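Local coordinates for hypothetical protein (PDB 4GL6) that is of unknown function and belongs to the DUF5037 family, folding into an antiparallel sheet and a mixed sheet flanked by helices, at residues E11-E16 with I71-G76; W27-P30 with D36-A39; V116-I119 with K123-V126; T218-R221 with K226-D229. All coordinates share one frame; numbering follows the deposited sequence.

Interaction 1 of 4, residues E11-E16 with I71-G76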
loop_
_atom_site.group_PDB
_atom_site.type_symbol
_atom_site.label_atom_id
_atom_site.label_comp_id
_atom_site.label_asym_id
_atom_site.label_seq_id
_atom_site.Cartn_x
_atom_site.Cartn_y
_atom_site.Cartn_z
ATOM N N GLU A 11 11.595 -16.186 -5.766
ATOM C CA GLU A 11 10.816 -16.218 -7.022
ATOM C C GLU A 11 10.223 -17.625 -7.275
ATOM O O GLU A 11 9.039 -17.746 -7.628
ATOM C CB GLU A 11 11.670 -15.760 -8.226
ATOM C CG GLU A 11 11.979 -14.258 -8.269
ATOM C CD GLU A 11 13.018 -13.845 -9.321
ATOM O OE1 GLU A 11 13.506 -14.691 -10.107
ATOM O OE2 GLU A 11 13.357 -12.641 -9.380
ATOM N N THR A 12 11.037 -18.665 -7.069
ATOM C CA THR A 12 10.592 -20.053 -7.272
ATOM C C THR A 12 9.483 -20.439 -6.298
ATOM O O THR A 12 8.505 -21.071 -6.700
ATOM C CB THR A 12 11.758 -21.053 -7.155
ATOM O OG1 THR A 12 12.747 -20.707 -8.122
ATOM C CG2 THR A 12 11.301 -22.503 -7.401
ATOM N N TYR A 13 9.630 -20.039 -5.037
ATOM C CA TYR A 13 8.604 -20.310 -4.030
ATOM C C TYR A 13 7.254 -19.658 -4.393
ATOM O O TYR A 13 6.233 -20.339 -4.415
ATOM C CB TYR A 13 9.053 -19.885 -2.614
ATOM C CG TYR A 13 7.872 -19.666 -1.699
ATOM C CD1 TYR A 13 7.170 -20.744 -1.161
ATOM C CD2 TYR A 13 7.402 -18.375 -1.438
ATOM C CE1 TYR A 13 6.052 -20.538 -0.352
ATOM C CE2 TYR A 13 6.284 -18.165 -0.647
ATOM C CZ TYR A 13 5.607 -19.243 -0.106
ATOM O OH TYR A 13 4.522 -19.011 0.701
ATOM N N LEU A 14 7.271 -18.349 -4.649
ATOM C CA LEU A 14 6.061 -17.580 -4.982
ATOM C C LEU A 14 5.309 -18.141 -6.189
ATOM O O LEU A 14 4.070 -18.275 -6.143
ATOM C CB LEU A 14 6.385 -16.089 -5.176
ATOM C CG LEU A 14 6.753 -15.307 -3.909
ATOM C CD1 LEU A 14 7.267 -13.905 -4.192
ATOM C CD2 LEU A 14 5.545 -15.194 -2.995
ATOM N N GLN A 15 6.058 -18.515 -7.233
ATOM C CA GLN A 15 5.469 -19.116 -8.432
ATOM C C GLN A 15 4.830 -20.468 -8.118
ATOM O O GLN A 15 3.692 -20.709 -8.520
ATOM C CB GLN A 15 6.488 -19.231 -9.571
ATOM C CG GLN A 15 5.947 -19.931 -10.820
ATOM C CD GLN A 15 6.793 -19.710 -12.053
ATOM O OE1 GLN A 15 7.982 -19.403 -11.966
ATOM N NE2 GLN A 15 6.184 -19.888 -13.218
ATOM N N GLU A 16 5.565 -21.331 -7.412
ATOM C CA GLU A 16 5.042 -22.634 -6.981
ATOM C C GLU A 16 3.831 -22.496 -6.053
ATOM O O GLU A 16 2.900 -23.279 -6.157
ATOM C CB GLU A 16 6.119 -23.486 -6.287
ATOM C CG GLU A 16 7.175 -24.062 -7.229
ATOM C CD GLU A 16 8.265 -24.874 -6.517
ATOM O OE1 GLU A 16 8.361 -24.827 -5.270
ATOM O OE2 GLU A 16 9.042 -25.569 -7.213
ATOM N N ILE A 71 8.842 -16.505 6.596
ATOM C CA ILE A 71 8.379 -15.901 7.844
ATOM C C ILE A 71 6.936 -15.470 7.506
ATOM O O ILE A 71 5.979 -15.957 8.115
ATOM C CB ILE A 71 9.276 -14.745 8.317
ATOM C CG1 ILE A 71 10.706 -15.260 8.586
ATOM C CG2 ILE A 71 8.688 -14.113 9.580
ATOM C CD1 ILE A 71 11.713 -14.161 8.887
ATOM N N TYR A 72 6.799 -14.590 6.511
ATOM C CA TYR A 72 5.490 -14.212 5.941
ATOM C C TYR A 72 5.706 -13.655 4.532
ATOM O O TYR A 72 6.337 -12.610 4.396
ATOM C CB TYR A 72 4.716 -13.230 6.828
ATOM C CG TYR A 72 3.418 -12.789 6.204
ATOM C CD1 TYR A 72 2.471 -13.726 5.797
ATOM C CD2 TYR A 72 3.125 -11.436 6.018
ATOM C CE1 TYR A 72 1.278 -13.334 5.203
ATOM C CE2 TYR A 72 1.933 -11.035 5.422
ATOM C CZ TYR A 72 1.014 -11.989 5.013
ATOM O OH TYR A 72 -0.170 -11.625 4.420
ATOM N N ASP A 73 5.184 -14.354 3.510
ATOM C CA ASP A 73 5.416 -13.980 2.087
ATOM C C ASP A 73 4.850 -12.651 1.602
ATOM O O ASP A 73 5.274 -12.137 0.559
ATOM C CB ASP A 73 5.028 -15.112 1.116
ATOM C CG ASP A 73 3.527 -15.445 1.097
ATOM O OD1 ASP A 73 2.655 -14.616 1.450
ATOM O OD2 ASP A 73 3.225 -16.582 0.668
ATOM N N GLY A 74 3.884 -12.129 2.357
ATOM C CA GLY A 74 3.268 -10.846 2.082
ATOM C C GLY A 74 2.285 -10.784 0.943
ATOM O O GLY A 74 1.819 -9.692 0.643
ATOM N N TYR A 75 1.943 -11.924 0.329
ATOM C CA TYR A 75 1.098 -11.913 -0.864
ATOM C C TYR A 75 -0.362 -11.712 -0.572
ATOM O O TYR A 75 -1.035 -11.017 -1.334
ATOM C CB TYR A 75 1.321 -13.141 -1.775
ATOM C CG TYR A 75 0.695 -12.968 -3.160
ATOM C CD1 TYR A 75 1.052 -11.881 -3.974
ATOM C CD2 TYR A 75 -0.254 -13.872 -3.660
ATOM C CE1 TYR A 75 0.483 -11.690 -5.225
ATOM C CE2 TYR A 75 -0.827 -13.688 -4.924
ATOM C CZ TYR A 75 -0.449 -12.590 -5.699
ATOM O OH TYR A 75 -0.959 -12.358 -6.952
ATOM N N GLY A 76 -0.867 -12.315 0.503
ATOM C CA GLY A 76 -2.278 -12.123 0.902
ATOM C C GLY A 76 -2.533 -10.651 1.191
ATOM O O GLY A 76 -3.539 -10.060 0.774
#

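Interaction 2 of 4, residues W27-P30 with D36-A39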
loop_
_atom_site.group_PDB
_atom_site.type_symbol
_atom_site.label_atom_id
_atom_site.label_comp_id
_atom_site.label_asym_id
_atom_site.label_seq_id
_atom_site.Cartn_x
_atom_site.Cartn_y
_atom_site.Cartn_z
ATOM N N TRP A 27 16.332 -6.983 -2.273
ATOM C CA TRP A 27 16.180 -7.490 -0.928
ATOM C C TRP A 27 17.221 -6.972 -0.015
ATOM O O TRP A 27 18.344 -6.665 -0.411
ATOM C CB TRP A 27 16.030 -9.009 -0.853
ATOM C CG TRP A 27 17.186 -9.830 -1.311
ATOM C CD1 TRP A 27 17.330 -10.472 -2.530
ATOM C CD2 TRP A 27 18.377 -10.190 -0.550
ATOM N NE1 TRP A 27 18.498 -11.167 -2.578
ATOM C CE2 TRP A 27 19.178 -11.037 -1.433
ATOM C CE3 TRP A 27 18.855 -9.896 0.721
ATOM C CZ2 TRP A 27 20.400 -11.558 -1.042
ATOM C CZ3 TRP A 27 20.090 -10.428 1.109
ATOM C CH2 TRP A 27 20.844 -11.242 0.244
ATOM N N ASN A 28 16.834 -6.984 1.244
ATOM C CA ASN A 28 17.527 -6.354 2.312
ATOM C C ASN A 28 17.673 -7.338 3.497
ATOM O O ASN A 28 16.728 -8.068 3.799
ATOM C CB ASN A 28 16.616 -5.156 2.628
ATOM C CG ASN A 28 17.078 -4.347 3.777
ATOM O OD1 ASN A 28 18.285 -4.233 4.052
ATOM N ND2 ASN A 28 16.118 -3.757 4.467
ATOM N N GLN A 29 18.855 -7.383 4.124
ATOM C CA GLN A 29 19.106 -8.264 5.282
ATOM C C GLN A 29 19.873 -7.495 6.329
ATOM O O GLN A 29 21.092 -7.606 6.397
ATOM C CB GLN A 29 19.844 -9.560 4.897
ATOM C CG GLN A 29 19.909 -10.582 6.039
ATOM C CD GLN A 29 20.722 -11.815 5.710
ATOM O OE1 GLN A 29 21.669 -11.769 4.921
ATOM N NE2 GLN A 29 20.378 -12.924 6.354
ATOM N N PRO A 30 19.172 -6.709 7.158
ATOM C CA PRO A 30 19.883 -5.940 8.210
ATOM C C PRO A 30 20.609 -6.892 9.142
ATOM O O PRO A 30 20.114 -7.980 9.434
ATOM C CB PRO A 30 18.775 -5.150 8.911
ATOM C CG PRO A 30 17.489 -5.777 8.476
ATOM C CD PRO A 30 17.719 -6.454 7.164
ATOM N N ASP A 36 25.893 -12.862 10.816
ATOM C CA ASP A 36 24.496 -12.924 11.301
ATOM C C ASP A 36 23.630 -13.341 10.120
ATOM O O ASP A 36 23.879 -12.904 8.992
ATOM C CB ASP A 36 23.967 -11.577 11.821
ATOM C CG ASP A 36 24.816 -10.974 12.932
ATOM O OD1 ASP A 36 25.561 -11.715 13.620
ATOM O OD2 ASP A 36 24.718 -9.737 13.105
ATOM N N ASN A 37 22.643 -14.189 10.387
ATOM C CA ASN A 37 21.728 -14.663 9.367
ATOM C C ASN A 37 20.305 -14.284 9.791
ATOM O O ASN A 37 19.430 -15.137 9.985
ATOM C CB ASN A 37 21.919 -16.176 9.147
ATOM C CG ASN A 37 21.180 -16.714 7.917
ATOM O OD1 ASN A 37 20.839 -15.979 6.987
ATOM N ND2 ASN A 37 20.952 -18.021 7.907
ATOM N N GLY A 38 20.090 -12.978 9.936
ATOM C CA GLY A 38 18.777 -12.446 10.262
ATOM C C GLY A 38 17.757 -12.576 9.135
ATOM O O GLY A 38 18.049 -13.099 8.053
ATOM N N ALA A 39 16.553 -12.077 9.400
ATOM C CA ALA A 39 15.464 -12.107 8.430
ATOM C C ALA A 39 15.828 -11.351 7.135
ATOM O O ALA A 39 16.560 -10.342 7.183
ATOM C CB ALA A 39 14.201 -11.503 9.046
HETATM O O HOH W 1 17.618 -9.237 9.498
#

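Interaction 3 of 4, residues V116-I119 with K123-V126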
loop_
_atom_site.group_PDB
_atom_site.type_symbol
_atom_site.label_atom_id
_atom_site.label_comp_id
_atom_site.label_asym_id
_atom_site.label_seq_id
_atom_site.Cartn_x
_atom_site.Cartn_y
_atom_site.Cartn_z
ATOM N N VAL A 116 -4.568 -17.815 2.166
ATOM C CA VAL A 116 -4.683 -16.654 1.277
ATOM C C VAL A 116 -6.075 -16.593 0.618
ATOM O O VAL A 116 -6.656 -15.507 0.552
ATOM C CB VAL A 116 -3.559 -16.615 0.229
ATOM C CG1 VAL A 116 -3.716 -15.403 -0.675
ATOM C CG2 VAL A 116 -2.207 -16.569 0.921
ATOM N N GLU A 117 -6.618 -17.747 0.189
ATOM C CA GLU A 117 -7.987 -17.821 -0.398
ATOM C C GLU A 117 -9.046 -17.245 0.553
ATOM O O GLU A 117 -10.004 -16.648 0.085
ATOM C CB GLU A 117 -8.372 -19.252 -0.819
ATOM N N GLU A 118 -8.842 -17.372 1.873
ATOM C CA GLU A 118 -9.767 -16.827 2.889
ATOM C C GLU A 118 -9.520 -15.350 3.202
ATOM O O GLU A 118 -10.455 -14.548 3.122
ATOM C CB GLU A 118 -9.716 -17.638 4.205
ATOM C CG GLU A 118 -10.827 -17.292 5.214
ATOM C CD GLU A 118 -10.735 -18.032 6.543
ATOM O OE1 GLU A 118 -10.097 -19.107 6.622
ATOM O OE2 GLU A 118 -11.336 -17.535 7.520
ATOM N N ILE A 119 -8.284 -15.011 3.592
ATOM C CA ILE A 119 -7.925 -13.647 4.053
ATOM C C ILE A 119 -8.011 -12.562 2.975
ATOM O O ILE A 119 -8.327 -11.413 3.278
ATOM C CB ILE A 119 -6.504 -13.621 4.720
ATOM C CG1 ILE A 119 -6.243 -12.357 5.563
ATOM C CG2 ILE A 119 -5.379 -13.763 3.695
ATOM C CD1 ILE A 119 -7.085 -12.237 6.813
ATOM N N LYS A 123 -14.363 -8.779 2.328
ATOM C CA LYS A 123 -15.415 -9.010 3.329
ATOM C C LYS A 123 -14.913 -9.741 4.605
ATOM O O LYS A 123 -15.287 -9.360 5.713
ATOM C CB LYS A 123 -16.630 -9.723 2.729
ATOM C CG LYS A 123 -16.354 -11.052 2.026
ATOM C CD LYS A 123 -17.596 -11.954 1.967
ATOM C CE LYS A 123 -17.260 -13.337 1.419
ATOM N NZ LYS A 123 -18.336 -14.333 1.660
ATOM N N ASN A 124 -14.045 -10.742 4.442
ATOM C CA ASN A 124 -13.489 -11.501 5.572
ATOM C C ASN A 124 -12.501 -10.696 6.362
ATOM O O ASN A 124 -12.401 -10.847 7.586
ATOM C CB ASN A 124 -12.784 -12.775 5.103
ATOM C CG ASN A 124 -13.736 -13.799 4.543
ATOM O OD1 ASN A 124 -14.906 -13.849 4.905
ATOM N ND2 ASN A 124 -13.225 -14.650 3.678
ATOM N N TYR A 125 -11.730 -9.881 5.648
ATOM C CA TYR A 125 -10.730 -9.029 6.264
ATOM C C TYR A 125 -11.398 -7.979 7.158
ATOM O O TYR A 125 -10.957 -7.764 8.281
ATOM C CB TYR A 125 -9.826 -8.406 5.191
ATOM C CG TYR A 125 -8.807 -7.445 5.740
ATOM C CD1 TYR A 125 -7.878 -7.859 6.692
ATOM C CD2 TYR A 125 -8.751 -6.114 5.298
ATOM C CE1 TYR A 125 -6.920 -6.965 7.210
ATOM C CE2 TYR A 125 -7.798 -5.209 5.811
ATOM C CZ TYR A 125 -6.899 -5.645 6.765
ATOM O OH TYR A 125 -5.986 -4.779 7.243
ATOM N N VAL A 126 -12.438 -7.337 6.635
ATOM C CA VAL A 126 -13.237 -6.354 7.382
ATOM C C VAL A 126 -13.865 -6.980 8.625
ATOM O O VAL A 126 -13.895 -6.358 9.681
ATOM C CB VAL A 126 -14.343 -5.724 6.497
ATOM C CG1 VAL A 126 -15.355 -4.931 7.324
ATOM C CG2 VAL A 126 -13.721 -4.848 5.422
#

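Interaction 4 of 4, residues T218-R221 with K226-D229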
loop_
_atom_site.group_PDB
_atom_site.type_symbol
_atom_site.label_atom_id
_atom_site.label_comp_id
_atom_site.label_asym_id
_atom_site.label_seq_id
_atom_site.Cartn_x
_atom_site.Cartn_y
_atom_site.Cartn_z
ATOM N N THR A 218 -6.098 12.449 6.335
ATOM C CA THR A 218 -7.241 12.317 7.245
ATOM C C THR A 218 -7.526 10.860 7.535
ATOM O O THR A 218 -6.894 9.968 6.966
ATOM C CB THR A 218 -8.521 13.023 6.685
ATOM O OG1 THR A 218 -9.479 13.224 7.737
ATOM C CG2 THR A 218 -9.158 12.239 5.536
ATOM N N ILE A 219 -8.499 10.654 8.413
ATOM C CA ILE A 219 -8.934 9.355 8.846
ATOM C C ILE A 219 -10.451 9.336 8.957
ATOM O O ILE A 219 -11.079 10.365 9.283
ATOM C CB ILE A 219 -8.313 9.035 10.230
ATOM C CG1 ILE A 219 -8.632 7.587 10.655
ATOM C CG2 ILE A 219 -8.753 10.043 11.301
ATOM C CD1 ILE A 219 -7.996 7.171 11.964
HETATM N N MSE A 220 -11.036 8.195 8.609
HETATM C CA MSE A 220 -12.468 7.932 8.852
HETATM C C MSE A 220 -12.373 6.886 9.941
HETATM O O MSE A 220 -11.863 5.780 9.700
HETATM C CB MSE A 220 -13.223 7.404 7.639
HETATM C CG MSE A 220 -14.684 7.091 7.971
HETATM SE SE MSE A 220 -15.818 6.884 6.428
HETATM C CE MSE A 220 -15.853 8.692 5.741
ATOM N N ARG A 221 -12.817 7.262 11.136
ATOM C CA ARG A 221 -12.709 6.401 12.305
ATOM C C ARG A 221 -13.760 5.341 12.316
ATOM O O ARG A 221 -14.763 5.435 11.617
ATOM C CB ARG A 221 -12.784 7.214 13.599
ATOM C CG ARG A 221 -11.621 8.159 13.707
ATOM C CD ARG A 221 -11.640 8.956 14.987
ATOM N NE ARG A 221 -10.448 9.784 15.046
ATOM C CZ ARG A 221 -9.221 9.349 15.341
ATOM N NH1 ARG A 221 -8.972 8.059 15.626
ATOM N NH2 ARG A 221 -8.211 10.219 15.334
ATOM N N LYS A 226 -18.108 9.854 8.390
ATOM C CA LYS A 226 -17.413 11.036 7.866
ATOM C C LYS A 226 -15.946 11.009 8.252
ATOM O O LYS A 226 -15.571 10.304 9.188
ATOM C CB LYS A 226 -18.047 12.306 8.443
ATOM C CG LYS A 226 -19.555 12.399 8.166
ATOM C CD LYS A 226 -20.008 13.820 7.872
ATOM C CE LYS A 226 -21.470 13.862 7.464
ATOM N NZ LYS A 226 -21.843 15.226 7.001
ATOM N N PHE A 227 -15.130 11.771 7.517
ATOM C CA PHE A 227 -13.710 11.931 7.822
ATOM C C PHE A 227 -13.581 12.870 9.000
ATOM O O PHE A 227 -14.489 13.668 9.263
ATOM C CB PHE A 227 -12.936 12.590 6.674
ATOM C CG PHE A 227 -12.837 11.753 5.436
ATOM C CD1 PHE A 227 -12.160 10.526 5.461
ATOM C CD2 PHE A 227 -13.348 12.209 4.218
ATOM C CE1 PHE A 227 -12.044 9.747 4.318
ATOM C CE2 PHE A 227 -13.230 11.432 3.067
ATOM C CZ PHE A 227 -12.575 10.205 3.116
ATOM N N ASP A 228 -12.440 12.823 9.682
ATOM C CA ASP A 228 -12.192 13.748 10.798
ATOM C C ASP A 228 -12.026 15.197 10.325
ATOM O O ASP A 228 -12.293 16.129 11.088
ATOM C CB ASP A 228 -10.980 13.323 11.659
ATOM C CG ASP A 228 -11.319 12.263 12.710
ATOM O OD1 ASP A 228 -12.396 11.616 12.671
ATOM O OD2 ASP A 228 -10.489 12.081 13.615
ATOM N N ASP A 229 -11.612 15.369 9.072
ATOM C CA ASP A 229 -11.350 16.676 8.486
ATOM C C ASP A 229 -12.406 16.968 7.396
ATOM O O ASP A 229 -12.541 16.225 6.418
ATOM C CB ASP A 229 -9.902 16.687 7.987
ATOM C CG ASP A 229 -8.892 16.429 9.126
ATOM O OD1 ASP A 229 -8.813 17.244 10.078
ATOM O OD2 ASP A 229 -8.191 15.396 9.076
#

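Interaction 1 of 4, residues E11-E16 with I71-G76
Leu14 and Asp73 mark the closest backbone approach, 8.0 Å between their CA atoms, where one turn of helix 6-18 passes the loop that leads into helix 75-95, so side chains alone span the gap. Tyr13 reaches across with its ring: CG stands anti to the backbone N (chi1 158°), and OH donates to Asp73 OD2 at 2.8 Å. The oxygen lies at the ring edge, in the plane of the ring, and is met on its anti side, while the ring and carboxylate planes are 39° apart. Asp73 CB sits 3.7 Å from Tyr13 CE2, and Leu14 adds a looser apolar touch, CD2 to Asp73 CB at 4.1 Å. The same OD2 also bonds to Tyr18 OH, so two tyrosines of helix 6-18 grip a single, buried carboxylate oxygen; this would probably favour the charged form of the acid. The other oxygen, OD1, takes the backbone N-H of Tyr75 at 3.0 Å, nearly straight at 172°, from above the carboxylate plane. With both oxygens engaged, the rotation of the carboxylate is fixed. Tyr58 of strand 54-59 touches Tyr13, Leu14 and Asp73. The OD1 bond forms an Asx turn at the start of helix 75-95, where Gly74 occupies the N-cap position with positive phi, and the tyrosine bond ties that turn to helix 6-18.

Interaction 2 of 4, residues W27-P30 with D36-A39
The two stems of the loop joining strands 22-28 and 40-46, neighbours in the antiparallel sheet, are held together by the side chain of Gln29 reaching to Asn37 and Gly38. Gln29 and Ala39 come nearest along the backbone, 6.2 Å between CA atoms. The glutamine is stretched out, CG anti to N (chi1 -171°) and the rest of the chain extended, which carries its amide to the opposite stem. There NE2 donates twice. Its bond to Gly38 O is 2.9 Å long and nearly straight, with the donor tilted from the carbonyl plane; the second, to Asn37 OD1, is longer at 3.2 Å and more bent (137°), though it meets a lone pair in the carbonyl plane. Both acceptors lie close to the plane of the Gln29 amide, whereas the two side-chain amides stand 80° apart. Asn37 is oriented from its other end as well, ND2 bonding to Asn60 O.

This is a beta-hairpin connection whose stems separate just past the strand ends: Asn28 still pairs through its backbone with Tyr41, but beyond it the link passes to a side chain and to water. One water donates both to Pro30 O and to Ala39 O, at 2.8 Å from each, and so bridges the two main chains. Nearer the backbone, the aliphatic part of Gln29 lies against carbonyl oxygens, CG being 3.5 Å from Ala39 O and 3.7 Å from Gly38 O. Pro30 CD approaches Ala39 O more loosely, at 4.1 Å, on the exposed side of the stem.

Interaction 3 of 4, residues V116-I119 with K123-V126
Asn124 and Glu118 make the tight part of this contact between two short consecutive helices: Asn124 ND2 donates to the main-chain O of Glu118 at 2.8 Å, an almost straight bond with an N-H...O angle of 172°. The acceptor lies in the plane of the Asn124 amide, while the donor is tilted 25° from the plane of the carbonyl. With CG anti to its own carbonyl carbon (chi1 -68°), the asparagine turns its amide back toward the preceding helix, and CB comes within 3.5 Å of the same oxygen. A carbonyl near the end of the one-turn helix 116-119 thus gains a side-chain partner from helix 122-129.

The outer, solvent side is looser. Glu118 runs out extended across Asn124 at about a right angle, its carboxylate plane almost perpendicular to the amide; CG passes ND2 at 3.9 Å, and the polar ends of the two side chains make no bond to each other.

On the inner side the packing is buried and apolar but not close: Ile119 CD1 approaches Tyr125 CD1 at 4.5 Å, oblique to the ring. Tyr125 OH bonds to Leu139 O, just before strand 140-147, and its side chain rests on Leu80. Val116 likewise packs on Leu79, so both short helices put a side chain on helix 75-95.

Interaction 4 of 4, residues T218-R221 with K226-D229
Thr218 meets Phe227 and Asp229 as strand 215-220 is passed by the returning chain. From CB, which lies 3.4 Å from Asp229 OD2, its two branches part: OG1, anti to the backbone N (chi1 -163°), donates to Asp229 OD2 at 2.9 Å, on the anti side of the carboxylate, while the methyl CG2 lies 3.5 Å from Phe227 CD1, oblique to the ring. The ring has another neighbour in the selenomethionine Met220, whose chain bends at its end to set CE over the centre of one face, 4.2 Å from the centroid, a CH-pi contact. One backbone hydrogen bond joins the segments, Asp228 N donating to Ile219 O at 2.8 Å.

Toward the surface, Arg221 and Asp228 form a salt bridge. NE, at the end of an extended chain, donates to OD2 at 2.7 Å, on the syn side of the carboxylate, with guanidinium and carboxylate planes 42° apart. Ile219 CG2 lies over one guanidinium face, offset toward its rim, and also touches that OD2.

Inside, Phe227 and Met220 pack against Tyr167 of helix 156-171, tying the loop to the helix beside the mixed sheet. The chemistry is thus layered, with an apolar inner side and an ion pair outside; the arginine would favour the charged form of Asp228, while Asp229 is held by a hydrogen bond from a neutral hydroxyl.

Along the chain the hairpin stem of interaction 2 falls between the two halves of interaction 1, and interactions 3 and 4 follow in series. The first two lie at the antiparallel sheet, interaction 2 at the ends of strands 22-28 and 40-46, interaction 1 where helix 6-18 meets the loop after strand 69-70; their centres are 17 Å apart, and Ile71 CD1 packs on Ala39 CB. Interactions 1 and 3 meet at the start of helix 75-95, through Gly76 and Val116; this helix follows the antiparallel sheet in the chain and precedes the mixed one. Interaction 4 belongs to the mixed sheet, across the chain's centre from interactions 1 and 2, its centre about 34 Å from that of interaction 1.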